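PDB 5C5V: acidocalcisomal pyrophosphatase, which probably hydrolyses inorganic diphosphate to phosphate with the help of magnesium ions, and carries an EF-hand domain beside its pyrophosphatase domain. Local coordinates for residues G22-C33 with K49-T60. Numbering follows the deposited sequence.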
# COMPACT_ATOMS: atom_id res chain seq x y z
N GLY A 22 28.87 19.66 -25.49
CA GLY A 22 28.23 20.47 -26.51
C GLY A 22 29.03 20.54 -27.81
O GLY A 22 28.57 21.12 -28.79
N TYR A 23 30.22 19.96 -27.82
CA TYR A 23 31.06 20.00 -29.02
C TYR A 23 31.99 18.78 -29.11
O TYR A 23 32.11 18.01 -28.17
CB TYR A 23 31.88 21.29 -29.04
CG TYR A 23 32.79 21.44 -27.84
CD1 TYR A 23 34.13 21.10 -27.91
CD2 TYR A 23 32.29 21.92 -26.64
CE1 TYR A 23 34.95 21.23 -26.79
CE2 TYR A 23 33.09 22.05 -25.53
CZ TYR A 23 34.41 21.70 -25.61
OH TYR A 23 35.21 21.84 -24.49
N LEU A 24 32.64 18.62 -30.26
CA LEU A 24 33.57 17.52 -30.45
C LEU A 24 34.99 18.00 -30.18
O LEU A 24 35.46 18.92 -30.85
CB LEU A 24 33.50 16.96 -31.86
CG LEU A 24 32.24 16.17 -32.25
CD1 LEU A 24 32.32 15.73 -33.71
CD2 LEU A 24 31.92 15.00 -31.30
N THR A 25 35.67 17.37 -29.23
CA THR A 25 37.09 17.65 -29.01
C THR A 25 37.88 17.19 -30.24
O THR A 25 37.35 16.48 -31.09
CB THR A 25 37.62 16.95 -27.74
OG1 THR A 25 37.56 15.53 -27.92
CG2 THR A 25 36.75 17.31 -26.53
N PRO A 26 39.14 17.62 -30.38
CA PRO A 26 39.93 17.18 -31.53
C PRO A 26 40.02 15.66 -31.63
O PRO A 26 39.87 15.11 -32.72
CB PRO A 26 41.31 17.82 -31.29
CG PRO A 26 41.01 19.03 -30.47
CD PRO A 26 39.86 18.62 -29.57
N ASP A 27 40.30 15.00 -30.51
CA ASP A 27 40.37 13.54 -30.46
C ASP A 27 39.04 12.93 -30.92
O ASP A 27 39.00 11.92 -31.61
CB ASP A 27 40.68 13.06 -29.04
CG ASP A 27 42.07 13.46 -28.57
OD1 ASP A 27 42.99 13.59 -29.41
OD2 ASP A 27 42.25 13.63 -27.35
N LYS A 28 37.94 13.56 -30.52
CA LYS A 28 36.62 13.08 -30.89
C LYS A 28 36.35 13.28 -32.37
O LYS A 28 35.62 12.51 -32.99
CB LYS A 28 35.56 13.77 -30.04
CG LYS A 28 35.53 13.27 -28.60
CD LYS A 28 35.40 11.76 -28.58
CE LYS A 28 35.88 11.18 -27.26
NZ LYS A 28 35.61 9.72 -27.24
N VAL A 29 36.94 14.32 -32.95
CA VAL A 29 36.78 14.59 -34.37
C VAL A 29 37.43 13.49 -35.19
O VAL A 29 36.83 12.98 -36.13
CB VAL A 29 37.38 15.95 -34.76
CG1 VAL A 29 37.77 15.96 -36.23
CG2 VAL A 29 36.40 17.07 -34.46
N GLU A 30 38.65 13.11 -34.82
CA GLU A 30 39.32 12.01 -35.49
C GLU A 30 38.53 10.70 -35.33
O GLU A 30 38.44 9.91 -36.27
CB GLU A 30 40.75 11.85 -34.98
CG GLU A 30 41.63 13.08 -35.15
CD GLU A 30 43.01 12.75 -35.65
OE1 GLU A 30 43.96 13.53 -35.40
OE2 GLU A 30 43.16 11.70 -36.32
N GLU A 31 37.96 10.49 -34.15
CA GLU A 31 37.25 9.25 -33.87
C GLU A 31 35.93 9.09 -34.63
O GLU A 31 35.59 7.99 -35.04
CB GLU A 31 36.97 9.13 -32.37
CG GLU A 31 38.10 8.48 -31.61
CD GLU A 31 38.08 8.82 -30.13
OE1 GLU A 31 37.01 8.69 -29.50
OE2 GLU A 31 39.14 9.23 -29.62
N VAL A 32 35.19 10.17 -34.79
CA VAL A 32 33.93 10.10 -35.50
C VAL A 32 34.23 9.87 -37.00
O VAL A 32 33.43 9.24 -37.70
CB VAL A 32 33.07 11.36 -35.28
CG1 VAL A 32 33.65 12.54 -36.00
CG2 VAL A 32 31.65 11.11 -35.75
N CYS A 33 35.39 10.35 -37.47
CA CYS A 33 35.83 10.13 -38.84
C CYS A 33 36.29 8.69 -39.06
O CYS A 33 35.97 8.08 -40.08
CB CYS A 33 36.97 11.09 -39.22
SG CYS A 33 36.45 12.80 -39.46
N LYS A 49 37.54 14.00 -43.22
CA LYS A 49 38.26 14.59 -42.09
C LYS A 49 38.79 15.99 -42.42
O LYS A 49 38.87 16.87 -41.55
CB LYS A 49 39.41 13.69 -41.63
CG LYS A 49 40.07 14.21 -40.33
CD LYS A 49 41.23 13.34 -39.88
CE LYS A 49 40.74 12.24 -38.95
NZ LYS A 49 41.88 11.45 -38.40
N ALA A 50 39.18 16.20 -43.66
CA ALA A 50 39.63 17.52 -44.06
C ALA A 50 38.46 18.50 -43.97
O ALA A 50 38.63 19.63 -43.51
CB ALA A 50 40.21 17.50 -45.48
N GLU A 51 37.28 18.06 -44.39
CA GLU A 51 36.09 18.90 -44.36
C GLU A 51 35.68 19.30 -42.93
O GLU A 51 35.24 20.44 -42.70
CB GLU A 51 34.92 18.19 -45.05
CG GLU A 51 34.93 18.25 -46.58
CD GLU A 51 33.80 17.45 -47.20
OE1 GLU A 51 32.84 17.13 -46.48
OE2 GLU A 51 33.86 17.14 -48.42
N ILE A 52 35.80 18.38 -41.98
CA ILE A 52 35.37 18.66 -40.62
C ILE A 52 36.40 19.53 -39.91
O ILE A 52 36.04 20.43 -39.17
CB ILE A 52 35.10 17.35 -39.83
CG1 ILE A 52 33.84 16.67 -40.37
CG2 ILE A 52 34.90 17.65 -38.35
CD1 ILE A 52 33.71 15.22 -39.99
N ASN A 53 37.69 19.29 -40.15
CA ASN A 53 38.72 20.17 -39.61
C ASN A 53 38.55 21.63 -40.06
O ASN A 53 38.83 22.56 -39.28
CB ASN A 53 40.11 19.70 -40.04
CG ASN A 53 40.53 18.41 -39.37
OD1 ASN A 53 40.01 18.04 -38.31
ND2 ASN A 53 41.52 17.73 -39.97
N ALA A 54 38.10 21.82 -41.30
CA ALA A 54 37.92 23.16 -41.85
C ALA A 54 36.68 23.87 -41.33
O ALA A 54 36.34 24.95 -41.81
CB ALA A 54 37.88 23.09 -43.36
N ILE A 55 35.98 23.26 -40.37
CA ILE A 55 34.86 23.94 -39.73
C ILE A 55 35.44 24.95 -38.75
O ILE A 55 36.54 24.75 -38.22
CB ILE A 55 33.92 22.97 -38.99
CG1 ILE A 55 33.18 22.08 -39.99
CG2 ILE A 55 32.90 23.74 -38.17
CD1 ILE A 55 32.04 21.32 -39.38
N ASP A 56 34.73 26.05 -38.55
CA ASP A 56 35.28 27.15 -37.77
C ASP A 56 34.83 27.06 -36.31
O ASP A 56 33.64 27.06 -36.03
CB ASP A 56 34.90 28.50 -38.39
CG ASP A 56 35.21 29.68 -37.48
OD1 ASP A 56 36.30 30.26 -37.60
OD2 ASP A 56 34.34 30.02 -36.63
N GLY A 57 35.79 26.99 -35.39
CA GLY A 57 35.50 26.94 -33.98
C GLY A 57 35.11 25.56 -33.51
O GLY A 57 35.57 24.56 -34.07
N HIS A 58 34.25 25.48 -32.49
CA HIS A 58 33.86 24.20 -31.94
C HIS A 58 32.86 23.48 -32.82
O HIS A 58 31.87 24.07 -33.26
CB HIS A 58 33.25 24.38 -30.54
CG HIS A 58 34.23 24.85 -29.51
ND1 HIS A 58 33.87 25.11 -28.20
CD2 HIS A 58 35.56 25.10 -29.58
CE1 HIS A 58 34.93 25.51 -27.52
NE2 HIS A 58 35.97 25.51 -28.34
N VAL A 59 33.10 22.20 -33.06
CA VAL A 59 32.15 21.39 -33.82
C VAL A 59 30.95 21.06 -32.95
O VAL A 59 30.89 19.99 -32.34
CB VAL A 59 32.80 20.11 -34.34
CG1 VAL A 59 31.81 19.31 -35.15
CG2 VAL A 59 34.02 20.44 -35.17
N THR A 60 29.99 21.98 -32.89
CA THR A 60 28.74 21.73 -32.19
C THR A 60 27.95 20.69 -32.97
O THR A 60 28.31 20.36 -34.08
CB THR A 60 27.91 23.02 -32.05
OG1 THR A 60 27.51 23.48 -33.36
CG2 THR A 60 28.75 24.11 -31.38
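Two EF-hand-like helix-loop-helix units meet here, and Tyr23-Leu24 and Val59-Thr60 of their loops come together in a short, weakly bonded antiparallel pairing. Leu24 N donates to Val59 O at 3.0 Å. Just before Val59, the His58 ring stacks face to face on that of Tyr23, centroids 4.3 Å apart and planes at 24°. His58 ND1 sits over the centre of the Tyr23 ring. With CG set between backbone N and carbonyl carbon (chi1 60°), the Tyr23 side chain lies alongside that of His58, pointing the same way. Leu24 CD1 meets Val59 CG1 at 3.9 Å. Val29 uses both branches: CG1 packs on Ile52 CG2 at 3.9 Å, while CG2 faces Val59 CG2. Further along helix 26-36, Cys33 SG touches Ile52 CD1 at 3.7 Å. Lys49 bends at chi3 and carries NZ to Glu30 OE2; the two atoms are modelled 2.5 Å apart, a salt bridge whose exact length is doubtful. The helix segments 26-33 and 49-53 run nearly antiparallel, at 150°. Phe13 of helix 3-14 and Phe16 pack on Leu24, while helix 61-69 brings Phe64 onto Val59 and Trp67 onto Ile52.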